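Long-range contacts in putative curved DNA-binding protein (Chaetomium thermophilum var. thermophilum DSM 1495, PDB 4IPA), which is an Arx1 with a methionine aminopeptidase-like fold, linked to ribosome biogenesis and, more tentatively, to DNA binding: residues 52-57 / 104-109; 97-102 / 268-273; 218-223 / 248-253; 227-232 / 244-249. All coordinates share one frame; numbering follows the deposited sequence.

Contact 1 (52-57 / 104-109)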
loop_
_atom_site.group_PDB
_atom_site.type_symbol
_atom_site.label_atom_id
_atom_site.label_comp_id
_atom_site.label_asym_id
_atom_site.label_seq_id
_atom_site.Cartn_x
_atom_site.Cartn_y
_atom_site.Cartn_z
ATOM N N LYS A 52 12.353 11.811 -14.329
ATOM C CA LYS A 52 11.024 11.696 -14.892
ATOM C C LYS A 52 10.305 10.486 -14.304
ATOM O O LYS A 52 10.796 9.357 -14.392
ATOM C CB LYS A 52 11.125 11.544 -16.410
ATOM C CG LYS A 52 11.904 12.651 -17.088
ATOM C CD LYS A 52 12.314 12.270 -18.500
ATOM C CE LYS A 52 11.103 12.041 -19.393
ATOM N NZ LYS A 52 11.511 11.579 -20.752
ATOM N N ILE A 53 9.131 10.723 -13.732
ATOM C CA ILE A 53 8.339 9.653 -13.154
ATOM C C ILE A 53 8.120 8.467 -14.099
ATOM O O ILE A 53 8.211 7.311 -13.667
ATOM C CB ILE A 53 6.981 10.182 -12.615
ATOM C CG1 ILE A 53 7.227 11.081 -11.407
ATOM C CG2 ILE A 53 6.077 9.037 -12.195
ATOM C CD1 ILE A 53 5.962 11.662 -10.800
ATOM N N ILE A 54 7.829 8.733 -15.372
ATOM C CA ILE A 54 7.536 7.632 -16.286
ATOM C C ILE A 54 8.746 6.719 -16.487
ATOM O O ILE A 54 8.590 5.518 -16.703
ATOM C CB ILE A 54 6.976 8.090 -17.665
ATOM C CG1 ILE A 54 6.366 6.895 -18.405
ATOM C CG2 ILE A 54 8.057 8.697 -18.530
ATOM C CD1 ILE A 54 4.970 7.117 -18.842
ATOM N N ASP A 55 9.946 7.288 -16.410
ATOM C CA ASP A 55 11.161 6.505 -16.535
ATOM C C ASP A 55 11.353 5.583 -15.335
ATOM O O ASP A 55 11.729 4.417 -15.491
ATOM C CB ASP A 55 12.380 7.417 -16.700
ATOM C CG ASP A 55 12.421 8.092 -18.057
ATOM O OD1 ASP A 55 11.701 7.636 -18.974
ATOM O OD2 ASP A 55 13.180 9.073 -18.207
ATOM N N ILE A 56 11.097 6.115 -14.143
ATOM C CA ILE A 56 11.209 5.343 -12.911
ATOM C C ILE A 56 10.232 4.162 -12.878
ATOM O O ILE A 56 10.631 3.038 -12.583
ATOM C CB ILE A 56 10.998 6.236 -11.678
ATOM C CG1 ILE A 56 11.888 7.482 -11.773
ATOM C CG2 ILE A 56 11.310 5.460 -10.406
ATOM C CD1 ILE A 56 11.632 8.525 -10.695
ATOM N N CYS A 57 8.962 4.417 -13.191
ATOM C CA CYS A 57 7.954 3.358 -13.244
ATOM C C CYS A 57 8.333 2.287 -14.259
ATOM O O CYS A 57 8.218 1.089 -13.977
ATOM C CB CYS A 57 6.573 3.919 -13.592
ATOM S SG CYS A 57 5.884 5.059 -12.392
ATOM N N LYS A 104 2.263 15.550 -21.432
ATOM C CA LYS A 104 2.470 16.391 -20.258
ATOM C C LYS A 104 2.721 15.558 -18.983
ATOM O O LYS A 104 3.676 15.809 -18.231
ATOM C CB LYS A 104 1.288 17.354 -20.053
ATOM C CG LYS A 104 1.445 18.248 -18.805
ATOM C CD LYS A 104 0.098 18.713 -18.224
ATOM C CE LYS A 104 0.304 19.619 -17.005
ATOM N NZ LYS A 104 1.384 19.128 -16.077
ATOM N N GLU A 105 1.872 14.564 -18.743
ATOM C CA GLU A 105 2.048 13.708 -17.574
ATOM C C GLU A 105 3.388 12.976 -17.621
ATOM O O GLU A 105 4.094 12.912 -16.623
ATOM C CB GLU A 105 0.897 12.706 -17.441
ATOM C CG GLU A 105 -0.444 13.331 -17.062
ATOM C CD GLU A 105 -1.443 12.275 -16.564
ATOM O OE1 GLU A 105 -1.135 11.613 -15.536
ATOM O OE2 GLU A 105 -2.520 12.098 -17.205
ATOM N N ALA A 106 3.740 12.443 -18.783
ATOM C CA ALA A 106 4.950 11.633 -18.911
ATOM C C ALA A 106 6.234 12.452 -18.772
ATOM O O ALA A 106 7.327 11.890 -18.732
ATOM C CB ALA A 106 4.955 10.850 -20.230
ATOM N N ALA A 107 6.102 13.772 -18.688
ATOM C CA ALA A 107 7.264 14.649 -18.517
ATOM C C ALA A 107 7.375 15.153 -17.079
ATOM O O ALA A 107 8.322 15.859 -16.732
ATOM C CB ALA A 107 7.206 15.834 -19.491
ATOM N N THR A 108 6.396 14.800 -16.252
ATOM C CA THR A 108 6.442 15.115 -14.822
ATOM C C THR A 108 7.753 14.629 -14.185
ATOM O O THR A 108 8.164 13.480 -14.378
ATOM C CB THR A 108 5.278 14.454 -14.071
ATOM O OG1 THR A 108 4.041 14.770 -14.720
ATOM C CG2 THR A 108 5.239 14.919 -12.613
ATOM N N GLU A 109 8.393 15.498 -13.416
ATOM C CA GLU A 109 9.654 15.152 -12.767
ATOM C C GLU A 109 9.550 15.232 -11.249
ATOM O O GLU A 109 8.770 16.027 -10.701
ATOM C CB GLU A 109 10.796 16.072 -13.246
ATOM C CG GLU A 109 10.915 16.188 -14.761
ATOM C CD GLU A 109 12.144 16.974 -15.211
ATOM O OE1 GLU A 109 12.563 17.926 -14.506
ATOM O OE2 GLU A 109 12.698 16.626 -16.274
HETATM O O HOH W 1 7.274 11.278 -15.954
#

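Contact 2 (97-102 / 268-273). With SO4 (sulfate ion), chain E.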
loop_
_atom_site.group_PDB
_atom_site.type_symbol
_atom_site.label_atom_id
_atom_site.label_comp_id
_atom_site.label_asym_id
_atom_site.label_seq_id
_atom_site.Cartn_x
_atom_site.Cartn_y
_atom_site.Cartn_z
ATOM N N THR A 97 1.035 6.252 -12.042
ATOM C CA THR A 97 1.790 5.508 -13.058
ATOM C C THR A 97 1.281 5.847 -14.470
ATOM O O THR A 97 0.547 5.076 -15.079
ATOM C CB THR A 97 1.774 3.969 -12.797
ATOM O OG1 THR A 97 2.241 3.260 -13.953
ATOM C CG2 THR A 97 0.374 3.484 -12.449
ATOM N N PRO A 98 1.697 7.012 -14.996
ATOM C CA PRO A 98 1.069 7.624 -16.174
ATOM C C PRO A 98 1.442 6.990 -17.520
ATOM O O PRO A 98 2.389 6.205 -17.608
ATOM C CB PRO A 98 1.561 9.068 -16.106
ATOM C CG PRO A 98 2.913 8.963 -15.487
ATOM C CD PRO A 98 2.838 7.802 -14.505
ATOM N N LEU A 99 0.687 7.331 -18.563
ATOM C CA LEU A 99 1.000 6.868 -19.927
ATOM C C LEU A 99 2.166 7.631 -20.545
ATOM O O LEU A 99 2.337 8.824 -20.305
ATOM C CB LEU A 99 -0.209 6.991 -20.839
ATOM C CG LEU A 99 -1.416 6.138 -20.450
ATOM C CD1 LEU A 99 -2.490 6.221 -21.515
ATOM C CD2 LEU A 99 -0.979 4.694 -20.236
ATOM N N ARG A 100 2.962 6.941 -21.345
ATOM C CA ARG A 100 4.028 7.603 -22.093
ATOM C C ARG A 100 3.468 8.555 -23.156
ATOM O O ARG A 100 4.056 9.608 -23.417
ATOM C CB ARG A 100 4.994 6.585 -22.725
ATOM C CG ARG A 100 6.213 7.239 -23.356
ATOM C CD ARG A 100 7.378 6.271 -23.547
ATOM N NE ARG A 100 8.131 6.032 -22.318
ATOM C CZ ARG A 100 8.913 6.931 -21.722
ATOM N NH1 ARG A 100 9.039 8.151 -22.225
ATOM N NH2 ARG A 100 9.563 6.613 -20.609
ATOM N N SER A 101 2.320 8.194 -23.736
ATOM C CA SER A 101 1.683 8.992 -24.792
ATOM C C SER A 101 0.876 10.193 -24.281
ATOM O O SER A 101 0.400 11.004 -25.073
ATOM C CB SER A 101 0.774 8.108 -25.652
ATOM O OG SER A 101 -0.314 7.605 -24.880
ATOM N N ASP A 102 0.681 10.282 -22.970
ATOM C CA ASP A 102 0.169 11.520 -22.371
ATOM C C ASP A 102 1.381 12.406 -22.142
ATOM O O ASP A 102 2.044 12.304 -21.111
ATOM C CB ASP A 102 -0.538 11.239 -21.042
ATOM C CG ASP A 102 -1.950 10.712 -21.232
ATOM O OD1 ASP A 102 -2.496 10.827 -22.350
ATOM O OD2 ASP A 102 -2.521 10.201 -20.257
ATOM N N GLU A 268 -7.321 15.350 -12.103
ATOM C CA GLU A 268 -7.647 15.296 -13.533
ATOM C C GLU A 268 -6.731 14.392 -14.363
ATOM O O GLU A 268 -6.984 14.157 -15.544
ATOM C CB GLU A 268 -7.698 16.719 -14.128
ATOM C CG GLU A 268 -8.763 17.627 -13.495
ATOM C CD GLU A 268 -8.688 19.089 -13.966
ATOM O OE1 GLU A 268 -7.629 19.747 -13.771
ATOM O OE2 GLU A 268 -9.701 19.582 -14.514
ATOM N N GLN A 269 -5.672 13.882 -13.752
ATOM C CA GLN A 269 -4.815 12.924 -14.438
ATOM C C GLN A 269 -5.607 11.686 -14.850
ATOM O O GLN A 269 -6.569 11.298 -14.200
ATOM C CB GLN A 269 -3.613 12.521 -13.579
ATOM C CG GLN A 269 -2.626 13.659 -13.340
ATOM C CD GLN A 269 -3.057 14.568 -12.198
ATOM O OE1 GLN A 269 -4.032 14.281 -11.493
ATOM N NE2 GLN A 269 -2.325 15.675 -12.007
ATOM N N ARG A 270 -5.205 11.097 -15.965
ATOM C CA ARG A 270 -5.847 9.911 -16.482
ATOM C C ARG A 270 -5.716 8.731 -15.499
ATOM O O ARG A 270 -4.634 8.460 -14.972
ATOM C CB ARG A 270 -5.193 9.585 -17.816
ATOM C CG ARG A 270 -5.594 8.287 -18.459
ATOM C CD ARG A 270 -4.858 8.167 -19.788
ATOM N NE ARG A 270 -5.847 8.094 -20.837
ATOM C CZ ARG A 270 -5.986 8.950 -21.833
ATOM N NH1 ARG A 270 -5.156 9.974 -21.993
ATOM N NH2 ARG A 270 -6.963 8.743 -22.696
ATOM N N ALA A 271 -6.827 8.052 -15.239
ATOM C CA ALA A 271 -6.814 6.812 -14.455
ATOM C C ALA A 271 -6.116 5.708 -15.250
ATOM O O ALA A 271 -6.634 5.265 -16.295
ATOM C CB ALA A 271 -8.229 6.389 -14.128
ATOM N N THR A 272 -4.952 5.260 -14.776
ATOM C CA THR A 272 -4.245 4.174 -15.451
ATOM C C THR A 272 -4.206 2.904 -14.627
ATOM O O THR A 272 -4.028 1.814 -15.169
ATOM C CB THR A 272 -2.811 4.576 -15.839
ATOM O OG1 THR A 272 -2.070 4.901 -14.652
ATOM C CG2 THR A 272 -2.837 5.788 -16.804
ATOM N N LEU A 273 -4.375 3.039 -13.317
ATOM C CA LEU A 273 -4.321 1.889 -12.420
ATOM C C LEU A 273 -5.653 1.139 -12.404
ATOM O O LEU A 273 -6.694 1.727 -12.149
ATOM C CB LEU A 273 -3.947 2.346 -11.010
ATOM C CG LEU A 273 -3.733 1.258 -9.957
ATOM C CD1 LEU A 273 -2.469 0.472 -10.297
ATOM C CD2 LEU A 273 -3.617 1.885 -8.578
HETATM S S SO4 E . -7.938 10.297 -25.353
HETATM O O1 SO4 E . -7.193 11.437 -24.821
HETATM O O2 SO4 E . -8.553 9.575 -24.254
HETATM O O3 SO4 E . -8.985 10.764 -26.261
HETATM O O4 SO4 E . -7.030 9.419 -26.080
HETATM O O HOH W 2 -1.508 7.117 -13.102
#

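Contact 3 (218-223 / 248-253)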
loop_
_atom_site.group_PDB
_atom_site.type_symbol
_atom_site.label_atom_id
_atom_site.label_comp_id
_atom_site.label_asym_id
_atom_site.label_seq_id
_atom_site.Cartn_x
_atom_site.Cartn_y
_atom_site.Cartn_z
ATOM N N TRP A 218 -6.552 -4.483 3.582
ATOM C CA TRP A 218 -7.300 -5.598 2.997
ATOM C C TRP A 218 -6.711 -6.953 3.350
ATOM O O TRP A 218 -5.495 -7.135 3.362
ATOM C CB TRP A 218 -7.290 -5.522 1.477
ATOM C CG TRP A 218 -8.051 -4.416 0.852
ATOM C CD1 TRP A 218 -7.566 -3.205 0.479
ATOM C CD2 TRP A 218 -9.431 -4.434 0.470
ATOM N NE1 TRP A 218 -8.562 -2.449 -0.097
ATOM C CE2 TRP A 218 -9.719 -3.184 -0.119
ATOM C CE3 TRP A 218 -10.454 -5.380 0.575
ATOM C CZ2 TRP A 218 -10.981 -2.857 -0.605
ATOM C CZ3 TRP A 218 -11.718 -5.055 0.089
ATOM C CH2 TRP A 218 -11.966 -3.804 -0.492
ATOM N N LEU A 219 -7.591 -7.911 3.593
ATOM C CA LEU A 219 -7.199 -9.297 3.660
ATOM C C LEU A 219 -6.673 -9.704 2.286
ATOM O O LEU A 219 -7.261 -9.356 1.271
ATOM C CB LEU A 219 -8.413 -10.154 4.033
ATOM C CG LEU A 219 -8.170 -11.644 4.269
ATOM C CD1 LEU A 219 -7.316 -11.857 5.520
ATOM C CD2 LEU A 219 -9.497 -12.393 4.395
ATOM N N PHE A 220 -5.554 -10.411 2.246
ATOM C CA PHE A 220 -5.086 -11.010 0.996
ATOM C C PHE A 220 -5.433 -12.505 1.007
ATOM O O PHE A 220 -5.594 -13.115 2.072
ATOM C CB PHE A 220 -3.565 -10.875 0.812
ATOM C CG PHE A 220 -3.076 -9.463 0.562
ATOM C CD1 PHE A 220 -3.952 -8.385 0.550
ATOM C CD2 PHE A 220 -1.725 -9.226 0.330
ATOM C CE1 PHE A 220 -3.493 -7.085 0.319
ATOM C CE2 PHE A 220 -1.256 -7.930 0.092
ATOM C CZ PHE A 220 -2.146 -6.854 0.088
ATOM N N ASP A 221 -5.540 -13.087 -0.176
ATOM C CA ASP A 221 -5.608 -14.532 -0.309
ATOM C C ASP A 221 -5.105 -14.907 -1.698
ATOM O O ASP A 221 -4.654 -14.041 -2.454
ATOM C CB ASP A 221 -7.023 -15.047 -0.082
ATOM C CG ASP A 221 -7.047 -16.507 0.368
ATOM O OD1 ASP A 221 -5.986 -17.173 0.335
ATOM O OD2 ASP A 221 -8.129 -16.998 0.745
ATOM N N LYS A 222 -5.152 -16.192 -2.026
ATOM C CA LYS A 222 -4.647 -16.639 -3.311
ATOM C C LYS A 222 -5.349 -15.849 -4.410
ATOM O O LYS A 222 -6.573 -15.792 -4.437
ATOM C CB LYS A 222 -4.861 -18.145 -3.510
ATOM C CG LYS A 222 -3.912 -18.723 -4.539
ATOM C CD LYS A 222 -4.254 -20.148 -4.947
ATOM C CE LYS A 222 -3.220 -20.657 -5.940
ATOM N NZ LYS A 222 -3.753 -21.746 -6.812
ATOM N N ASN A 223 -4.567 -15.225 -5.289
ATOM C CA ASN A 223 -5.107 -14.399 -6.357
ATOM C C ASN A 223 -6.013 -13.289 -5.850
ATOM O O ASN A 223 -6.933 -12.879 -6.552
ATOM C CB ASN A 223 -5.902 -15.263 -7.341
ATOM C CG ASN A 223 -5.027 -16.216 -8.110
ATOM O OD1 ASN A 223 -3.980 -15.827 -8.654
ATOM N ND2 ASN A 223 -5.436 -17.480 -8.158
ATOM N N GLY A 248 -3.677 -16.905 11.049
ATOM C CA GLY A 248 -3.893 -17.519 9.742
ATOM C C GLY A 248 -4.041 -16.512 8.596
ATOM O O GLY A 248 -3.912 -16.876 7.428
ATOM N N ASP A 249 -4.308 -15.245 8.924
ATOM C CA ASP A 249 -4.543 -14.206 7.911
ATOM C C ASP A 249 -3.252 -13.610 7.338
ATOM O O ASP A 249 -2.251 -13.447 8.049
ATOM C CB ASP A 249 -5.317 -13.028 8.508
ATOM C CG ASP A 249 -6.806 -13.307 8.720
ATOM O OD1 ASP A 249 -7.319 -14.390 8.358
ATOM O OD2 ASP A 249 -7.471 -12.390 9.249
ATOM N N VAL A 250 -3.287 -13.258 6.055
ATOM C CA VAL A 250 -2.348 -12.268 5.530
ATOM C C VAL A 250 -3.068 -10.965 5.120
ATOM O O VAL A 250 -4.107 -10.990 4.435
ATOM C CB VAL A 250 -1.504 -12.822 4.368
ATOM C CG1 VAL A 250 -0.694 -11.708 3.732
ATOM C CG2 VAL A 250 -0.590 -13.927 4.873
ATOM N N TRP A 251 -2.506 -9.832 5.549
ATOM C CA TRP A 251 -3.085 -8.523 5.274
ATOM C C TRP A 251 -2.124 -7.556 4.579
ATOM O O TRP A 251 -0.920 -7.531 4.855
ATOM C CB TRP A 251 -3.518 -7.860 6.574
ATOM C CG TRP A 251 -4.734 -8.411 7.200
ATOM C CD1 TRP A 251 -4.836 -9.576 7.909
ATOM C CD2 TRP A 251 -6.030 -7.803 7.230
ATOM N NE1 TRP A 251 -6.118 -9.744 8.352
ATOM C CE2 TRP A 251 -6.875 -8.664 7.964
ATOM C CE3 TRP A 251 -6.559 -6.604 6.716
ATOM C CZ2 TRP A 251 -8.223 -8.378 8.195
ATOM C CZ3 TRP A 251 -7.892 -6.313 6.940
ATOM C CH2 TRP A 251 -8.715 -7.204 7.680
ATOM N N GLY A 252 -2.681 -6.733 3.696
ATOM C CA GLY A 252 -1.982 -5.558 3.208
ATOM C C GLY A 252 -2.387 -4.385 4.088
ATOM O O GLY A 252 -3.479 -3.837 3.956
ATOM N N VAL A 253 -1.516 -4.008 5.015
ATOM C CA VAL A 253 -1.860 -2.990 5.987
ATOM C C VAL A 253 -1.367 -1.612 5.548
ATOM O O VAL A 253 -0.151 -1.407 5.369
ATOM C CB VAL A 253 -1.254 -3.304 7.373
ATOM C CG1 VAL A 253 -1.609 -2.180 8.363
ATOM C CG2 VAL A 253 -1.732 -4.684 7.888
HETATM O O HOH W 3 -5.171 -14.572 4.409
#

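Contact 4 (227-232 / 244-249)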
loop_
_atom_site.group_PDB
_atom_site.type_symbol
_atom_site.label_atom_id
_atom_site.label_comp_id
_atom_site.label_asym_id
_atom_site.label_seq_id
_atom_site.Cartn_x
_atom_site.Cartn_y
_atom_site.Cartn_z
ATOM N N GLY A 227 -9.452 -8.883 -0.288
ATOM C CA GLY A 227 -10.172 -10.037 0.247
ATOM C C GLY A 227 -11.453 -9.763 1.017
ATOM O O GLY A 227 -12.004 -8.668 0.953
ATOM N N LYS A 228 -11.927 -10.759 1.764
ATOM C CA LYS A 228 -13.281 -10.698 2.324
ATOM C C LYS A 228 -13.357 -9.994 3.669
ATOM O O LYS A 228 -14.428 -9.856 4.240
ATOM C CB LYS A 228 -13.929 -12.089 2.394
ATOM C CG LYS A 228 -13.208 -13.064 3.286
ATOM C CD LYS A 228 -13.903 -14.419 3.336
ATOM C CE LYS A 228 -13.089 -15.405 4.181
ATOM N NZ LYS A 228 -13.742 -16.754 4.310
ATOM N N LYS A 229 -12.217 -9.535 4.164
ATOM C CA LYS A 229 -12.202 -8.674 5.333
ATOM C C LYS A 229 -11.419 -7.409 4.998
ATOM O O LYS A 229 -10.473 -7.451 4.208
ATOM C CB LYS A 229 -11.591 -9.406 6.535
ATOM C CG LYS A 229 -12.177 -10.815 6.725
ATOM C CD LYS A 229 -11.771 -11.502 8.041
ATOM C CE LYS A 229 -10.291 -11.755 8.154
ATOM N NZ LYS A 229 -10.000 -12.716 9.271
ATOM N N LYS A 230 -11.816 -6.288 5.595
ATOM C CA LYS A 230 -11.098 -5.036 5.407
ATOM C C LYS A 230 -11.305 -4.080 6.586
ATOM O O LYS A 230 -12.361 -4.065 7.236
ATOM C CB LYS A 230 -11.531 -4.350 4.114
ATOM C CG LYS A 230 -12.890 -3.707 4.214
ATOM C CD LYS A 230 -13.475 -3.394 2.853
ATOM C CE LYS A 230 -14.944 -3.030 2.971
ATOM N NZ LYS A 230 -15.548 -2.798 1.620
ATOM N N ILE A 231 -10.280 -3.287 6.852
ATOM C CA ILE A 231 -10.374 -2.235 7.845
ATOM C C ILE A 231 -10.338 -0.892 7.138
ATOM O O ILE A 231 -9.400 -0.604 6.406
ATOM C CB ILE A 231 -9.208 -2.325 8.827
ATOM C CG1 ILE A 231 -9.311 -3.639 9.615
ATOM C CG2 ILE A 231 -9.208 -1.121 9.763
ATOM C CD1 ILE A 231 -8.147 -3.887 10.554
ATOM N N ILE A 232 -11.364 -0.075 7.324
ATOM C CA ILE A 232 -11.372 1.227 6.684
ATOM C C ILE A 232 -11.201 2.338 7.712
ATOM O O ILE A 232 -12.088 2.548 8.532
ATOM C CB ILE A 232 -12.663 1.470 5.909
ATOM C CG1 ILE A 232 -12.933 0.317 4.942
ATOM C CG2 ILE A 232 -12.592 2.829 5.181
ATOM C CD1 ILE A 232 -14.160 0.523 4.064
ATOM N N VAL A 244 -12.442 -8.978 11.129
ATOM C CA VAL A 244 -11.418 -8.836 12.143
ATOM C C VAL A 244 -10.221 -9.695 11.790
ATOM O O VAL A 244 -10.383 -10.798 11.263
ATOM C CB VAL A 244 -11.975 -9.269 13.503
ATOM C CG1 VAL A 244 -10.862 -9.510 14.487
ATOM C CG2 VAL A 244 -12.967 -8.221 14.015
ATOM N N PRO A 245 -9.011 -9.198 12.077
ATOM C CA PRO A 245 -7.814 -9.997 11.798
ATOM C C PRO A 245 -7.763 -11.241 12.686
ATOM O O PRO A 245 -8.059 -11.145 13.873
ATOM C CB PRO A 245 -6.664 -9.050 12.156
ATOM C CG PRO A 245 -7.279 -7.681 12.200
ATOM C CD PRO A 245 -8.684 -7.875 12.633
ATOM N N GLU A 246 -7.381 -12.374 12.105
ATOM C CA GLU A 246 -7.319 -13.639 12.808
ATOM C C GLU A 246 -5.999 -14.311 12.488
ATOM O O GLU A 246 -5.437 -14.122 11.396
ATOM C CB GLU A 246 -8.452 -14.569 12.357
ATOM C CG GLU A 246 -9.860 -14.059 12.627
ATOM C CD GLU A 246 -10.924 -15.096 12.269
ATOM O OE1 GLU A 246 -11.437 -15.054 11.135
ATOM O OE2 GLU A 246 -11.246 -15.962 13.118
ATOM N N VAL A 247 -5.512 -15.109 13.434
ATOM C CA VAL A 247 -4.372 -15.980 13.190
ATOM C C VAL A 247 -4.668 -16.767 11.926
ATOM O O VAL A 247 -5.790 -17.231 11.739
ATOM C CB VAL A 247 -4.149 -16.943 14.376
ATOM C CG1 VAL A 247 -3.236 -18.118 13.976
ATOM C CG2 VAL A 247 -3.584 -16.186 15.580
ATOM N N GLY A 248 -3.677 -16.905 11.049
ATOM C CA GLY A 248 -3.893 -17.519 9.742
ATOM C C GLY A 248 -4.041 -16.512 8.596
ATOM O O GLY A 248 -3.912 -16.876 7.428
ATOM N N ASP A 249 -4.308 -15.245 8.924
ATOM C CA ASP A 249 -4.543 -14.206 7.911
ATOM C C ASP A 249 -3.252 -13.610 7.338
ATOM O O ASP A 249 -2.251 -13.447 8.049
ATOM C CB ASP A 249 -5.317 -13.028 8.508
ATOM C CG ASP A 249 -6.806 -13.307 8.720
ATOM O OD1 ASP A 249 -7.319 -14.390 8.358
ATOM O OD2 ASP A 249 -7.471 -12.390 9.249
#

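Contact 1 (52-57 / 104-109)
The start of helix 53-69 meets the loop 104-109 through a single backbone bridge of K52 with E109, and I53 N donates to T108 O at 3.0 Å, with an N-H...O angle of 158°. One residue on, a water continues the link: it accepts from I54 N at 2.7 Å and gives a hydrogen bond to T108 O, plus a weak one to A106 O. K52 sits at the N-cap position, and the amides of I53 and I54 just after it are met by T108 O and by this water.

I54 brings CG2 to 3.3 Å from A106 O, while its CD1 lies 4.0 Å from A106 CB. In T108, OG1 sits beside the backbone N (chi1 -52°), which lets hydroxyl and amide both bond to E105 O from the same face; the OG1 to E105 O distance is 2.7 Å. The same rotamer turns CG2 toward I53, which runs alongside T108 and touches that methyl with its CD1 at 3.8 Å.

This is a helix N-terminus whose first amides are taken up by a loop distant in sequence, in the M24 ("pita-bread") part of the chain.

Contact 2 (97-102 / 268-273)
R270 and T272 meet D102, L99 and T97 where two irregular loops of the M24 pita-bread fold pack together, the one leading to strand 115-124 and the other joining strands 264-266 and 273-276.

In the salt bridge D102 turns both carboxylate oxygens to one nitrogen: OD1 lies 2.8 Å from R270 NH1, while OD2 accepts from R270 NH1 at 3.2 Å through its syn lone pair. That second bond is nearly straight at 168°; OD2 lies in the guanidinium plane, at its edge, and the carboxylate and guanidinium planes are 29° apart. A sulfate ion, probably from the crystallisation liquor, sits by R270 NH2, though its modelled distance is too short to trust. R270 N gives E105 OE2 a hydrogen bond and the guanidinium pairs with D102, which would be expected to ease the closeness of the two acids.

The apolar part belongs to L99, which slips past T272, with CG 3.9 Å from T272 CG2, and brings CD1 to 3.5 Å from R270 CD. Helix 312-324 touches L99 and R270 through K316.

The polar core is T272. Its OG1, standing between backbone N and carbonyl carbon (chi1 61°), points at T97 O and donates to it at 2.7 Å, from well above the carbonyl plane. It also takes a hydrogen bond from a water at 2.8 Å; that water accepts from T97 N at 2.9 Å.

Contact 3 (218-223 / 248-253)
W218 to F220 pair with V250 to G252 as antiparallel neighbours in the middle of the five-stranded sheet, strand 210-220 against strand 250-258. Over these short segments their N-to-C directions make 140°.

W218 and G252 form a hydrogen-bonded pair: G252 N donates to W218 O at 2.9 Å, and W218 N returns a longer bond to G252 O. L219 and W251 follow as a non-hydrogen-bonded pair. Beyond them F220 N gives V250 O an almost straight bond (2.7 Å, 172°), but the reverse link is made by a water that donates to F220 O and accepts from V250 N.

On one face, the F220 ring lies flat over the backbone of G252, whose N stands 3.5 Å above the ring plane, offset toward the rim; G252 has no side chain there, and F220 CZ comes within 3.4 Å of G252 CA. With CG beside the backbone N and chi2 at 2°, the ring is turned to lay its face on G252. F220 CB also touches V250 CG1, and T348 of the next strand meets both side chains.

On the other face, the W251 indole covers L219. Its face meets L219 N near the rim, and L219 CD1 makes a CH-pi contact 4.1 Å from the centroid of the five-membered ring. The indole is held in its rotation by W251 NE1 bonding to D249 OD2 at 3.1 Å, an oxygen that also takes the salt bridge of K229.

This is antiparallel strand pairing, with an aromatic ring over backbone on each face, in the curved sheet of the M24 pita-bread fold.

Contact 4 (227-232 / 244-249)
K229 NZ lies among three oxygens of the loop 244-249. D249 OD2 is nearest at 2.6 Å, met on its syn lone pair; V244 O accepts at 2.8 Å; and E246 OE1 adds a weak salt-bridge bond at 3.3 Å. The lysine reaches them with one bend, at chi3 (-63°), that carries CE close past V244 O and D249 OD2. Beside this polar group, I231 CD1 rests on P245 CG at 4.2 Å.

Behind the two carboxylates is a type II turn from E246 to D249. Its backbone closes with D249 N bonding to E246 O at 2.9 Å, and G248 takes a positive phi of 100° within it. The turn is tied a second time, since E246 N donates to D249 OD2 at 2.9 Å, arriving from well above the carboxylate plane. The backbones of G227 and K229 bond to L219, tying this segment to strand 210-220. W251 packs against K229, I231 and P245.

One carboxylate oxygen therefore serves the ammonium group, the turn amide and the indole of W251. Three donors on D249 OD2 would be expected to favour its ionised form, and the negative charge should in turn help keep K229 protonated.

Overall arrangement
The contacts fall into two groups well apart in the molecule, contact 1 lying across the chain's centre from both 3 and 4. Contacts 1 and 2 have centres 10 Å apart and touch: D55 OD1 forms a salt bridge with R100 NH2 at 2.9 Å, and I54 packs against the loop at P98. Contacts 3 and 4, about 7 Å apart between centres, share G248 and D249 and reach one sheet. Contact 3 is buried and held by strand pairing and aromatic packing, whereas contact 4, at the surface, on the sheet's edge strand and the loop beyond it, depends on charges round one lysine. Contact 2 is buried yet joins loops by mixed chemistry; contact 1, partly buried, uses backbone, water and aliphatic groups.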